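Local coordinates for capsular polysaccharide biosynthesis protein (Burkholderia pseudomallei, PDB 4BQN), which binds coenzyme A and probably acts as an acetyltransferase in the biosynthesis of the capsular polysaccharide, at residues W159-D162 / E163-R167; L218-T221 / Y222-S226; A297-R300 / W301-T304. The protein carries 1 engineered substitution. All blocks are in the same frame, centred on the assembly; numbering follows the deposited sequence. Where two conformers were deposited one is given.

Contact 1. Residues W159-D162 / E163-R167; sequences WCVD and ELKTR. With COA (coenzyme A), chain C.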
ATOM      1  N   TRP A 159      15.089  -3.564   4.403  1.00 12.27           N
ATOM      2  CA  TRP A 159      13.995  -4.359   4.924  1.00 12.32           C
ATOM      3  C   TRP A 159      12.766  -4.230   4.017  1.00 10.87           C
ATOM      4  O   TRP A 159      12.106  -5.231   3.713  1.00 12.56           O
ATOM      5  CB  TRP A 159      13.676  -3.958   6.361  1.00 13.32           C
ATOM      6  CG  TRP A 159      12.550  -4.704   6.952  1.00 13.94           C
ATOM      7  CD1 TRP A 159      12.602  -5.919   7.585  1.00 17.90           C
ATOM      8  CD2 TRP A 159      11.178  -4.277   7.006  1.00 13.30           C
ATOM      9  NE1 TRP A 159      11.340  -6.283   8.005  1.00 19.11           N
ATOM     10  CE2 TRP A 159      10.452  -5.289   7.672  1.00 18.23           C
ATOM     11  CE3 TRP A 159      10.500  -3.136   6.556  1.00 15.46           C
ATOM     12  CZ2 TRP A 159       9.067  -5.197   7.902  1.00 20.00           C
ATOM     13  CZ3 TRP A 159       9.120  -3.040   6.787  1.00 20.11           C
ATOM     14  CH2 TRP A 159       8.421  -4.072   7.447  1.00 22.07           C
ATOM     15  N   CYS A 160      12.449  -3.004   3.589  1.00 11.11           N
ATOM     16  CA  CYS A 160      11.309  -2.810   2.693  1.00 11.47           C
ATOM     17  C   CYS A 160      11.452  -3.610   1.398  1.00 11.06           C
ATOM     18  O   CYS A 160      10.483  -4.216   0.929  1.00 11.63           O
ATOM     19  CB  CYS A 160      11.109  -1.330   2.358  1.00 11.54           C
ATOM     20  SG  CYS A 160      10.601  -0.316   3.770  1.00 13.68           S
ATOM     21  N   VAL A 161      12.656  -3.645   0.831  1.00 11.14           N
ATOM     22  CA  VAL A 161      12.894  -4.428  -0.371  1.00 13.03           C
ATOM     23  C   VAL A 161      12.746  -5.912  -0.065  1.00 13.55           C
ATOM     24  O   VAL A 161      12.092  -6.630  -0.831  1.00 15.29           O
ATOM     25  CB  VAL A 161      14.297  -4.167  -0.943  1.00 16.35           C
ATOM     26  CG1 VAL A 161      14.670  -5.220  -1.994  1.00 17.44           C
ATOM     27  CG2 VAL A 161      14.335  -2.770  -1.525  1.00 17.03           C
ATOM     28  N   ASP A 162      13.330  -6.377   1.042  1.00 14.61           N
ATOM     29  CA  ASP A 162      13.241  -7.801   1.396  0.70 14.99           C
ATOM     30  C   ASP A 162      11.804  -8.279   1.595  1.00 14.51           C
ATOM     31  O   ASP A 162      11.465  -9.405   1.240  1.00 14.97           O
ATOM     32  CB  ASP A 162      14.040  -8.114   2.655  0.70 16.17           C
ATOM     33  CG  ASP A 162      15.533  -8.005   2.446  0.70 23.52           C
ATOM     34  OD1 ASP A 162      15.984  -7.913   1.286  0.70 27.02           O
ATOM     35  OD2 ASP A 162      16.252  -8.008   3.462  0.70 35.44           O
ATOM     36  N   GLU A 163      10.957  -7.433   2.185  1.00 13.33           N
ATOM     37  CA  GLU A 163       9.547  -7.803   2.361  1.00 13.73           C
ATOM     38  C   GLU A 163       8.845  -8.032   1.019  1.00 12.98           C
ATOM     39  O   GLU A 163       8.001  -8.929   0.895  1.00 15.08           O
ATOM     40  CB  GLU A 163       8.804  -6.727   3.146  1.00 13.55           C
ATOM     41  CG  GLU A 163       9.194  -6.680   4.616  1.00 14.09           C
ATOM     42  CD  GLU A 163       8.850  -7.960   5.363  1.00 17.03           C
ATOM     43  OE1 GLU A 163       7.699  -8.438   5.284  1.00 18.92           O
ATOM     44  OE2 GLU A 163       9.728  -8.495   6.042  1.00 22.28           O
ATOM     45  N   LEU A 164       9.162  -7.201   0.030  1.00 11.86           N
ATOM     46  CA  LEU A 164       8.634  -7.395  -1.316  1.00 12.66           C
ATOM     47  C   LEU A 164       9.204  -8.652  -1.968  1.00 13.01           C
ATOM     48  O   LEU A 164       8.465  -9.438  -2.544  1.00 13.39           O
ATOM     49  CB  LEU A 164       8.893  -6.160  -2.180  1.00 13.75           C
ATOM     50  CG  LEU A 164       8.158  -4.872  -1.771  1.00 12.44           C
ATOM     51  CD1 LEU A 164       8.584  -3.712  -2.648  1.00 14.42           C
ATOM     52  CD2 LEU A 164       6.647  -5.064  -1.860  1.00 14.24           C
ATOM     53  N   LYS A 165      10.513  -8.857  -1.852  1.00 14.53           N
ATOM     54  CA  LYS A 165      11.136 -10.030  -2.457  0.70 16.07           C
ATOM     55  C   LYS A 165      10.630 -11.337  -1.842  1.00 16.60           C
ATOM     56  O   LYS A 165      10.423 -12.314  -2.558  1.00 18.01           O
ATOM     57  CB  LYS A 165      12.662  -9.929  -2.386  0.70 17.70           C
ATOM     58  CG  LYS A 165      13.233  -8.864  -3.308  0.70 17.83           C
ATOM     59  CD  LYS A 165      14.748  -8.803  -3.210  0.70 23.33           C
ATOM     60  CE  LYS A 165      15.338  -7.784  -4.169  0.70 28.70           C
ATOM     61  NZ  LYS A 165      16.825  -7.705  -4.043  0.70 44.67           N
ATOM     62  N   THR A 166      10.409 -11.353  -0.525  1.00 16.32           N
ATOM     63  CA  THR A 166       9.836 -12.527   0.150  1.00 17.50           C
ATOM     64  C   THR A 166       8.448 -12.826  -0.430  1.00 17.49           C
ATOM     65  O   THR A 166       8.115 -13.979  -0.729  1.00 18.54           O
ATOM     66  CB  THR A 166       9.724 -12.284   1.672  1.00 23.55           C
ATOM     67  OG1 THR A 166      11.039 -12.271   2.231  1.00 26.47           O
ATOM     68  CG2 THR A 166       8.900 -13.380   2.368  1.00 27.08           C
ATOM     69  N   ARG A 167       7.647 -11.784  -0.599  1.00 16.38           N
ATOM     70  CA  ARG A 167       6.285 -11.960  -1.080  0.70 14.92           C
ATOM     71  C   ARG A 167       6.203 -12.359  -2.540  1.00 14.15           C
ATOM     72  O   ARG A 167       5.210 -12.953  -2.958  1.00 15.15           O
ATOM     73  CB  ARG A 167       5.442 -10.725  -0.786  0.70 14.04           C
ATOM     74  CG  ARG A 167       4.913 -10.754   0.632  0.70 16.47           C
ATOM     75  CD  ARG A 167       4.151  -9.483   0.964  0.70 15.73           C
ATOM     76  NE  ARG A 167       3.734  -9.462   2.367  0.70 16.03           N
ATOM     77  CZ  ARG A 167       4.543  -9.172   3.382  0.70 15.13           C
ATOM     78  NH1 ARG A 167       5.820  -8.887   3.153  0.70 14.81           N
ATOM     79  NH2 ARG A 167       4.083  -9.173   4.625  0.70 18.87           N
TER
HETATM   80  N1A COA C 320       5.890  -5.183   4.150  0.88 11.01           N
HETATM   81  C2A COA C 320       5.336  -5.234   5.388  0.88 11.40           C
HETATM   82  N3A COA C 320       4.061  -5.606   5.595  0.88 11.17           N
HETATM   83  C4A COA C 320       3.298  -5.981   4.543  0.88 11.15           C
HETATM   84  C5A COA C 320       3.836  -5.959   3.189  0.88 10.57           C
HETATM   85  C6A COA C 320       5.219  -5.527   3.033  0.88 10.19           C
HETATM   86  N6A COA C 320       5.775  -5.475   1.805  0.88 11.13           N
HETATM   87  N7A COA C 320       2.866  -6.370   2.339  0.88 12.43           N
HETATM   88  C8A COA C 320       1.782  -6.651   3.103  0.88 11.16           C
HETATM   89  N9A COA C 320       2.038  -6.392   4.406  0.88 11.19           N
HETATM   90  C1B COA C 320       1.162  -6.603   5.565  0.88 12.15           C
HETATM   91  C2B COA C 320      -0.318  -6.367   5.322  0.88 13.86           C
HETATM   92  O2B COA C 320      -0.641  -4.988   5.511  0.88 13.58           O
HETATM   93  C3B COA C 320      -0.907  -7.280   6.386  0.88 13.79           C
HETATM   94  O3B COA C 320      -0.758  -6.601   7.647  0.88 14.72           O
HETATM   95  P3B COA C 320      -1.500  -7.096   8.986  0.44 16.82           P
HETATM   96  O7A COA C 320      -1.195  -5.999   9.974  0.44 21.14           O
HETATM   97  O8A COA C 320      -2.954  -7.167   8.604  0.44 16.50           O
HETATM   98  O9A COA C 320      -0.896  -8.435   9.338  0.44 17.89           O
HETATM   99  C4B COA C 320       0.036  -8.482   6.371  0.88 12.45           C
HETATM  100  O4B COA C 320       1.277  -8.000   5.850  0.88 12.21           O
HETATM  101  C5B COA C 320      -0.460  -9.658   5.529  0.88 13.86           C
HETATM  102  O5B COA C 320      -0.705  -9.164   4.218  0.88 13.60           O
HETATM  103  P1A COA C 320      -0.219  -9.936   2.918  0.88 14.06           P
HETATM  104  O1A COA C 320      -0.521  -9.031   1.760  0.88 13.79           O
HETATM  105  O2A COA C 320       1.195 -10.412   3.076  0.88 14.79           O
HETATM  106  O3A COA C 320      -1.105 -11.263   2.823  0.88 15.21           O
HETATM  107  P2A COA C 320      -2.682 -11.585   2.740  0.88 14.17           P
HETATM  108  O4A COA C 320      -3.055 -12.314   4.007  0.88 17.02           O
HETATM  109  O5A COA C 320      -2.872 -12.305   1.434  0.88 15.04           O
HETATM  110  O6A COA C 320      -3.444 -10.188   2.726  0.88 13.66           O
HETATM  111  CBP COA C 320      -4.306  -8.058   2.039  0.88 15.21           C
HETATM  112  CCP COA C 320      -3.685  -9.369   1.564  0.88 15.05           C
HETATM  113  CDP COA C 320      -4.579  -7.142   0.851  0.88 18.35           C
HETATM  114  CEP COA C 320      -5.652  -8.377   2.668  0.88 19.76           C
HETATM  115  CAP COA C 320      -3.328  -7.409   3.053  0.88 13.61           C
HETATM  116  OAP COA C 320      -2.161  -6.944   2.373  0.88 12.62           O
HETATM  117  C9P COA C 320      -3.853  -6.276   3.921  0.88 19.90           C
HETATM  118  O9P COA C 320      -4.460  -6.520   4.956  0.88 22.45           O
HETATM  119  N8P COA C 320      -3.580  -5.018   3.557  0.88 18.41           N
HETATM  120  C7P COA C 320      -3.984  -3.871   4.361  0.88 22.56           C
HETATM  121  C6P COA C 320      -5.460  -3.523   4.288  0.88 26.53           C
HETATM  122  C5P COA C 320      -5.793  -3.179   2.861  0.88 32.56           C
HETATM  123  O5P COA C 320      -6.172  -4.033   2.074  0.88 26.92           O
HETATM  124  N4P COA C 320      -5.644  -1.907   2.540  0.88 38.10           N
HETATM  125  C3P COA C 320      -5.917  -1.427   1.215  0.88 35.62           C
HETATM  126  C2P COA C 320      -4.686  -0.754   0.655  0.88 27.88           C
HETATM  127  S1P COA C 320      -4.835  -0.728  -1.087  0.88 26.50           S
HETATM  128  O   HOH W   1      12.283  -8.072   5.331  1.00 31.28           O
HETATM  129  O   HOH W   2       9.433  -9.109   8.629  1.00 43.06           O

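Contact 2. Residues L218-T221 / Y222-S226; sequences LGYT and YSDIS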
ATOM      1  N   LEU A 218       1.385  -8.577 -21.074  1.00 14.30           N
ATOM      2  CA  LEU A 218       0.368  -8.921 -22.064  1.00 15.42           C
ATOM      3  C   LEU A 218       0.865  -8.908 -23.511  1.00 16.50           C
ATOM      4  O   LEU A 218       0.133  -9.309 -24.420  1.00 21.29           O
ATOM      5  CB  LEU A 218      -0.828  -7.983 -21.913  1.00 16.28           C
ATOM      6  CG  LEU A 218      -1.603  -8.145 -20.604  1.00 16.18           C
ATOM      7  CD1 LEU A 218      -2.627  -7.029 -20.511  1.00 18.45           C
ATOM      8  CD2 LEU A 218      -2.283  -9.508 -20.534  1.00 19.31           C
ATOM      9  N   GLY A 219       2.104  -8.459 -23.732  1.00 16.01           N
ATOM     10  CA  GLY A 219       2.696  -8.469 -25.068  1.00 15.52           C
ATOM     11  C   GLY A 219       2.676  -7.156 -25.812  1.00 16.08           C
ATOM     12  O   GLY A 219       3.065  -7.114 -26.975  1.00 19.89           O
ATOM     13  N   TYR A 220       2.241  -6.074 -25.164  1.00 14.84           N
ATOM     14  CA  TYR A 220       2.361  -4.747 -25.771  1.00 14.60           C
ATOM     15  C   TYR A 220       3.822  -4.308 -25.782  1.00 17.27           C
ATOM     16  O   TYR A 220       4.604  -4.763 -24.952  1.00 19.27           O
ATOM     17  CB  TYR A 220       1.512  -3.715 -25.015  1.00 16.04           C
ATOM     18  CG  TYR A 220       0.027  -3.977 -25.126  1.00 15.17           C
ATOM     19  CD1 TYR A 220      -0.684  -3.570 -26.256  1.00 17.36           C
ATOM     20  CD2 TYR A 220      -0.669  -4.633 -24.111  1.00 15.77           C
ATOM     21  CE1 TYR A 220      -2.037  -3.827 -26.382  1.00 18.57           C
ATOM     22  CE2 TYR A 220      -2.030  -4.880 -24.221  1.00 17.73           C
ATOM     23  CZ  TYR A 220      -2.705  -4.476 -25.358  1.00 19.18           C
ATOM     24  OH  TYR A 220      -4.053  -4.723 -25.471  1.00 19.74           O
ATOM     25  N   THR A 221       4.178  -3.435 -26.721  1.00 20.07           N
ATOM     26  CA  THR A 221       5.500  -2.812 -26.823  0.70 22.68           C
ATOM     27  C   THR A 221       5.594  -1.621 -25.875  1.00 17.11           C
ATOM     28  O   THR A 221       4.570  -1.090 -25.452  1.00 18.19           O
ATOM     29  CB  THR A 221       5.752  -2.268 -28.255  0.70 26.93           C
ATOM     30  OG1 THR A 221       4.847  -1.188 -28.530  0.70 25.50           O
ATOM     31  CG2 THR A 221       5.574  -3.355 -29.298  0.70 29.45           C
ATOM     32  N   TYR A 222       6.809  -1.163 -25.594  1.00 19.24           N
ATOM     33  CA  TYR A 222       7.010   0.047 -24.800  1.00 20.27           C
ATOM     34  C   TYR A 222       6.287   1.242 -25.406  1.00 20.31           C
ATOM     35  O   TYR A 222       5.678   2.035 -24.676  1.00 21.05           O
ATOM     36  CB  TYR A 222       8.515   0.324 -24.616  1.00 19.71           C
ATOM     37  CG  TYR A 222       9.138  -0.619 -23.617  1.00 18.48           C
ATOM     38  CD1 TYR A 222       9.613  -1.878 -24.005  1.00 18.79           C
ATOM     39  CD2 TYR A 222       9.222  -0.270 -22.275  1.00 16.99           C
ATOM     40  CE1 TYR A 222      10.159  -2.754 -23.073  1.00 19.65           C
ATOM     41  CE2 TYR A 222       9.760  -1.128 -21.342  1.00 17.81           C
ATOM     42  CZ  TYR A 222      10.224  -2.364 -21.738  1.00 17.21           C
ATOM     43  OH  TYR A 222      10.752  -3.188 -20.781  1.00 18.86           O
ATOM     44  N   SER A 223       6.311   1.330 -26.739  1.00 20.27           N
ATOM     45  CA  SER A 223       5.704   2.452 -27.453  0.70 23.25           C
ATOM     46  C   SER A 223       4.168   2.460 -27.423  1.00 22.39           C
ATOM     47  O   SER A 223       3.554   3.494 -27.679  1.00 25.43           O
ATOM     48  CB  SER A 223       6.212   2.509 -28.897  0.70 28.11           C
ATOM     49  OG  SER A 223       5.888   1.323 -29.600  0.70 29.32           O
ATOM     50  N   ASP A 224       3.557   1.314 -27.099  1.00 20.58           N
ATOM     51  CA  ASP A 224       2.097   1.204 -26.957  1.00 19.23           C
ATOM     52  C   ASP A 224       1.563   1.870 -25.677  1.00 16.90           C
ATOM     53  O   ASP A 224       0.365   2.121 -25.547  1.00 19.43           O
ATOM     54  CB  ASP A 224       1.663  -0.271 -26.909  1.00 20.04           C
ATOM     55  CG  ASP A 224       1.778  -0.978 -28.248  1.00 20.77           C
ATOM     56  OD1 ASP A 224       1.569  -0.344 -29.302  1.00 27.84           O
ATOM     57  OD2 ASP A 224       2.036  -2.203 -28.222  1.00 22.74           O
ATOM     58  N   ILE A 225       2.450   2.131 -24.725  1.00 17.26           N
ATOM     59  CA  ILE A 225       2.037   2.424 -23.360  1.00 15.15           C
ATOM     60  C   ILE A 225       1.981   3.926 -23.092  1.00 15.63           C
ATOM     61  O   ILE A 225       2.999   4.615 -23.158  1.00 20.04           O
ATOM     62  CB  ILE A 225       2.970   1.722 -22.356  1.00 15.67           C
ATOM     63  CG1 ILE A 225       3.028   0.212 -22.641  1.00 17.27           C
ATOM     64  CG2 ILE A 225       2.525   2.005 -20.922  1.00 17.00           C
ATOM     65  CD1 ILE A 225       4.137  -0.505 -21.898  1.00 17.25           C
ATOM     66  N   SER A 226       0.783   4.417 -22.784  1.00 16.90           N
ATOM     67  CA  SER A 226       0.586   5.820 -22.435  0.70 17.03           C
ATOM     68  C   SER A 226      -0.638   5.912 -21.547  1.00 17.79           C
ATOM     69  O   SER A 226      -1.610   5.211 -21.757  1.00 25.25           O
ATOM     70  CB  SER A 226       0.426   6.704 -23.679  0.70 22.52           C
ATOM     71  OG  SER A 226      -0.781   6.427 -24.356  0.70 27.83           O
TER

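Contact 3. Residues A297-R300 / W301-T304; sequences ANRR and WVRT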
ATOM      1  N   ALA A 297       8.561  -5.732  16.256  1.00 12.49           N
ATOM      2  CA  ALA A 297       9.284  -7.000  16.353  1.00 14.17           C
ATOM      3  C   ALA A 297      10.287  -7.173  15.221  1.00 15.47           C
ATOM      4  O   ALA A 297      11.409  -7.634  15.450  1.00 19.50           O
ATOM      5  CB  ALA A 297       8.316  -8.173  16.378  1.00 17.02           C
ATOM      6  N   ASN A 298       9.896  -6.798  14.005  1.00 15.55           N
ATOM      7  CA  ASN A 298      10.777  -6.953  12.846  1.00 16.34           C
ATOM      8  C   ASN A 298      11.202  -5.620  12.250  1.00 14.76           C
ATOM      9  O   ASN A 298      11.673  -5.561  11.112  1.00 17.24           O
ATOM     10  CB  ASN A 298      10.105  -7.836  11.788  1.00 23.06           C
ATOM     11  CG  ASN A 298       9.709  -9.195  12.329  1.00 29.62           C
ATOM     12  OD1 ASN A 298       8.527  -9.540  12.375  1.00 41.79           O
ATOM     13  ND2 ASN A 298      10.696  -9.965  12.764  1.00 36.15           N
ATOM     14  N   ARG A 299      11.067  -4.558  13.043  1.00 12.93           N
ATOM     15  CA  ARG A 299      11.402  -3.207  12.582  1.00 12.31           C
ATOM     16  C   ARG A 299      12.309  -2.541  13.613  1.00 13.13           C
ATOM     17  O   ARG A 299      11.853  -1.734  14.426  1.00 15.21           O
ATOM     18  CB  ARG A 299      10.129  -2.377  12.354  1.00 12.80           C
ATOM     19  CG  ARG A 299       9.187  -2.944  11.289  1.00 11.36           C
ATOM     20  CD  ARG A 299       7.930  -2.098  11.190  1.00 10.96           C
ATOM     21  NE  ARG A 299       7.006  -2.499  10.120  1.00 11.00           N
ATOM     22  CZ  ARG A 299       6.102  -3.469  10.220  1.00 11.10           C
ATOM     23  NH1 ARG A 299       6.002  -4.210  11.325  1.00 12.89           N
ATOM     24  NH2 ARG A 299       5.297  -3.712   9.196  1.00 12.27           N
ATOM     25  N   ARG A 300      13.592  -2.907  13.588  1.00 14.03           N
ATOM     26  CA  ARG A 300      14.550  -2.496  14.621  1.00 16.52           C
ATOM     27  C   ARG A 300      14.596  -0.984  14.821  1.00 15.21           C
ATOM     28  O   ARG A 300      14.776  -0.491  15.946  1.00 18.21           O
ATOM     29  CB  ARG A 300      15.955  -3.016  14.253  1.00 19.22           C
ATOM     30  CG  ARG A 300      16.986  -2.952  15.368  1.00 24.79           C
ATOM     31  CD  ARG A 300      18.282  -3.644  14.968  1.00 25.91           C
ATOM     32  NE  ARG A 300      18.980  -2.871  13.943  1.00 24.50           N
ATOM     33  CZ  ARG A 300      20.298  -2.693  13.908  1.00 36.41           C
ATOM     34  NH1 ARG A 300      21.077  -3.232  14.843  1.00 46.14           N
ATOM     35  NH2 ARG A 300      20.839  -1.966  12.939  1.00 38.72           N
ATOM     36  N   TRP A 301      14.446  -0.248  13.725  1.00 14.01           N
ATOM     37  CA  TRP A 301      14.584   1.212  13.745  1.00 13.54           C
ATOM     38  C   TRP A 301      13.504   1.895  14.577  1.00 12.55           C
ATOM     39  O   TRP A 301      13.709   3.012  15.039  1.00 13.41           O
ATOM     40  CB  TRP A 301      14.581   1.802  12.331  1.00 14.22           C
ATOM     41  CG  TRP A 301      13.470   1.244  11.490  1.00 12.79           C
ATOM     42  CD1 TRP A 301      12.247   1.792  11.268  1.00 13.72           C
ATOM     43  CD2 TRP A 301      13.499   0.007  10.770  1.00 14.26           C
ATOM     44  NE1 TRP A 301      11.494   0.962  10.452  1.00 13.87           N
ATOM     45  CE2 TRP A 301      12.245  -0.141  10.133  1.00 14.57           C
ATOM     46  CE3 TRP A 301      14.467  -1.001  10.615  1.00 16.75           C
ATOM     47  CZ2 TRP A 301      11.937  -1.254   9.336  1.00 14.76           C
ATOM     48  CZ3 TRP A 301      14.157  -2.103   9.837  1.00 17.59           C
ATOM     49  CH2 TRP A 301      12.898  -2.225   9.214  1.00 16.40           C
ATOM     50  N   VAL A 302      12.354   1.244  14.768  1.00 13.77           N
ATOM     51  CA  VAL A 302      11.284   1.812  15.571  0.70 13.79           C
ATOM     52  C   VAL A 302      11.684   1.900  17.062  1.00 14.26           C
ATOM     53  O   VAL A 302      11.605   2.958  17.687  1.00 15.46           O
ATOM     54  CB  VAL A 302       9.994   0.991  15.377  0.70 15.85           C
ATOM     55  CG1 VAL A 302       8.884   1.551  16.231  0.70 18.32           C
ATOM     56  CG2 VAL A 302       9.574   0.998  13.912  0.70 20.24           C
ATOM     57  N   ARG A 303      12.125   0.776  17.641  1.00 15.25           N
ATOM     58  CA  ARG A 303      12.583   0.835  19.043  1.00 16.17           C
ATOM     59  C   ARG A 303      13.839   1.687  19.183  1.00 15.10           C
ATOM     60  O   ARG A 303      14.027   2.350  20.199  1.00 17.96           O
ATOM     61  CB  ARG A 303      12.815  -0.541  19.670  1.00 18.99           C
ATOM     62  CG  ARG A 303      11.542  -1.242  20.119  1.00 22.15           C
ATOM     63  CD  ARG A 303      11.837  -2.488  20.943  1.00 26.51           C
ATOM     64  NE  ARG A 303      10.704  -3.417  20.929  1.00 27.02           N
ATOM     65  CZ  ARG A 303       9.651  -3.336  21.736  1.00 25.34           C
ATOM     66  NH1 ARG A 303       9.567  -2.356  22.639  1.00 30.10           N
ATOM     67  NH2 ARG A 303       8.674  -4.229  21.631  1.00 25.82           N
ATOM     68  N   THR A 304      14.697   1.672  18.160  1.00 14.54           N
ATOM     69  CA  THR A 304      15.901   2.491  18.181  1.00 14.48           C
ATOM     70  C   THR A 304      15.557   3.977  18.230  1.00 12.75           C
ATOM     71  O   THR A 304      16.152   4.721  19.018  1.00 14.48           O
ATOM     72  CB  THR A 304      16.798   2.181  16.976  1.00 15.73           C
ATOM     73  OG1 THR A 304      17.303   0.854  17.121  1.00 21.53           O
ATOM     74  CG2 THR A 304      17.970   3.149  16.885  1.00 16.16           C
TER
HETATM   75  O   HOH W   3      12.047  -2.071  17.165  1.00 27.01           O

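Contact 1. Residues W159-D162 / E163-R167
Trp159 and Glu163 meet over one face of the indole. Glu163 CG sits 3.7 Å from the centroid of the six-membered ring of Trp159, 16° off the normal, a CH-pi contact, and C2A of coenzyme A approaches the same indole obliquely. The guanidinium of Arg167, in the conformer described (one of two modelled), lies flat and nearly parallel against the adenine, with C5A of the cofactor 3.3 Å above the guanidinium plane. At its edge, Arg167 NE gives a nearly straight 2.8 Å bond to phosphate oxygen O2A.

Glu163 joins the two flat groups. A bend in its chain (chi2 -63°) folds the carboxylate back beside the indole, the two planes 27° apart. Its OE1 receives Arg167 NH1 at 2.9 Å on the anti side, a salt bridge, while OE2 accepts a hydrogen bond from each of two waters. One of these also donates to Trp159 O; the other is a weak acceptor for the indole NE1. Arg167 NH1 reaches Glu163 O too, from the face opposite to Arg167 N, so three bonds fix the guanidinium's rotation: a first-shell arginine positioned by the glutamate one turn earlier.

This last part of helix 153-167, held by backbone bonds such as Glu163 N to Trp159 O, walls the coenzyme A pocket, Glu163 CB lying 3.4 Å from adenine N1A. Trp159 meets Trp301 of helix 300-310 edge-to-face, Val161 and Leu164 pack on helix 183-189 through Leu187 and Thr183, and Cys160 and Val161 lean on Trp100.

Contact 2. Residues L218-T221 / Y222-S226
Tyr220 and Asp224 cross at about a right angle, the phenol and carboxylate planes 89° apart. Asp224 OD2 lies in the plane of the Tyr220 ring, at its edge, 3.6 Å from CD1, and it touches Tyr220 CB as well. The carboxylate thus borders the ring rather than covering a face. With CG of Asp224 anti to its own carbonyl carbon (chi1 -72°), the acid group reaches back along the chain to the backbone of Thr221, whose N gives OD2 a 2.9 Å hydrogen bond from above the carboxylate plane.

A second bond runs the other way: Asp224 N donates to Thr221 O at 3.1 Å, from well above the carbonyl plane. Thr221 and Asp224 side chains meet obliquely, OG1 of Thr221 lying 3.0 Å from Asp224 OD2. On the other side of the turn, Ile225 CG1 packs 3.5 Å from Thr221 O and lies against helix 204-217. That helix has just ended in a Schellman motif at Gly219. The hydroxyl of Tyr220 hydrogen-bonds to Asp32 at the end of helix 27-32.

The two bonds close a single 3-10 turn over segment 222-224, at most resembling one side of a capping box. The carboxylate satisfies the Thr221 N-H just before the turn, and OD2, at the rim of the Tyr220 ring, probably gains from the slightly positive ring-edge hydrogens.

Contact 3. Residues A297-R300 / W301-T304
Trp301 lays one face of its indole against the backbone and first side-chain carbons of Arg299, and this is the dense half of the contact. Arg299 CA lies 3.8 Å from the centroid of the six-membered ring of Trp301, 11° off its normal, a CH-pi contact. Arg299 CB follows at 3.7 Å from Trp301 CZ2, and Arg300 N covers the same face nearer CE3. The ring is folded back over these preceding residues because its CG stands between the backbone N and the carbonyl carbon (chi1 47°). Val302 CG2 adds a 3.8 Å contact to Arg299 CB. The guanidinium of Arg299 turns away, 77° from the indole plane, to a salt bridge with Glu101 and a bond to Val295 O.

The other half is wetter and held mainly by backbone. Arg299 O accepts Val302 N at 3.0 Å. Arg303 N, one residue further on, donates to a water at 2.9 Å that also lies close to Arg299 O. Thr304 N then reaches Arg300 O at 3.1 Å. The exposed Arg300 and Arg303 diverge, to salt bridges with Glu155 and Asp293.

Helix 300-310 thus opens with a 3-10-like i to i+3 bond at Val302 N and passes to an alpha-helical i to i+4 bond at Thr304 N, the water coming between them. It follows a short link from helix 285-296, with Arg299 close to bound coenzyme A.

In the fold
From the N terminus, contact 1 comes first, in the last turns of helix 153-167; contact 2 follows in the loop after helix 204-217, and contact 3 in the passage from helix 285-296 into helix 300-310. Each is local, formed by neighbouring residues, so none closes a long loop, and the three stand in series, neither nesting nor crossing. Space brings together what sequence separates: contacts 1 and 3 touch, Trp159 CH2 lying 3.4 Å from Arg299 NE, which joins the C-terminal helices to the coenzyme A pocket. Contact 2 is a surface turn near helix 27-32, its centre 41 Å from that of contact 3, across the chain's centre.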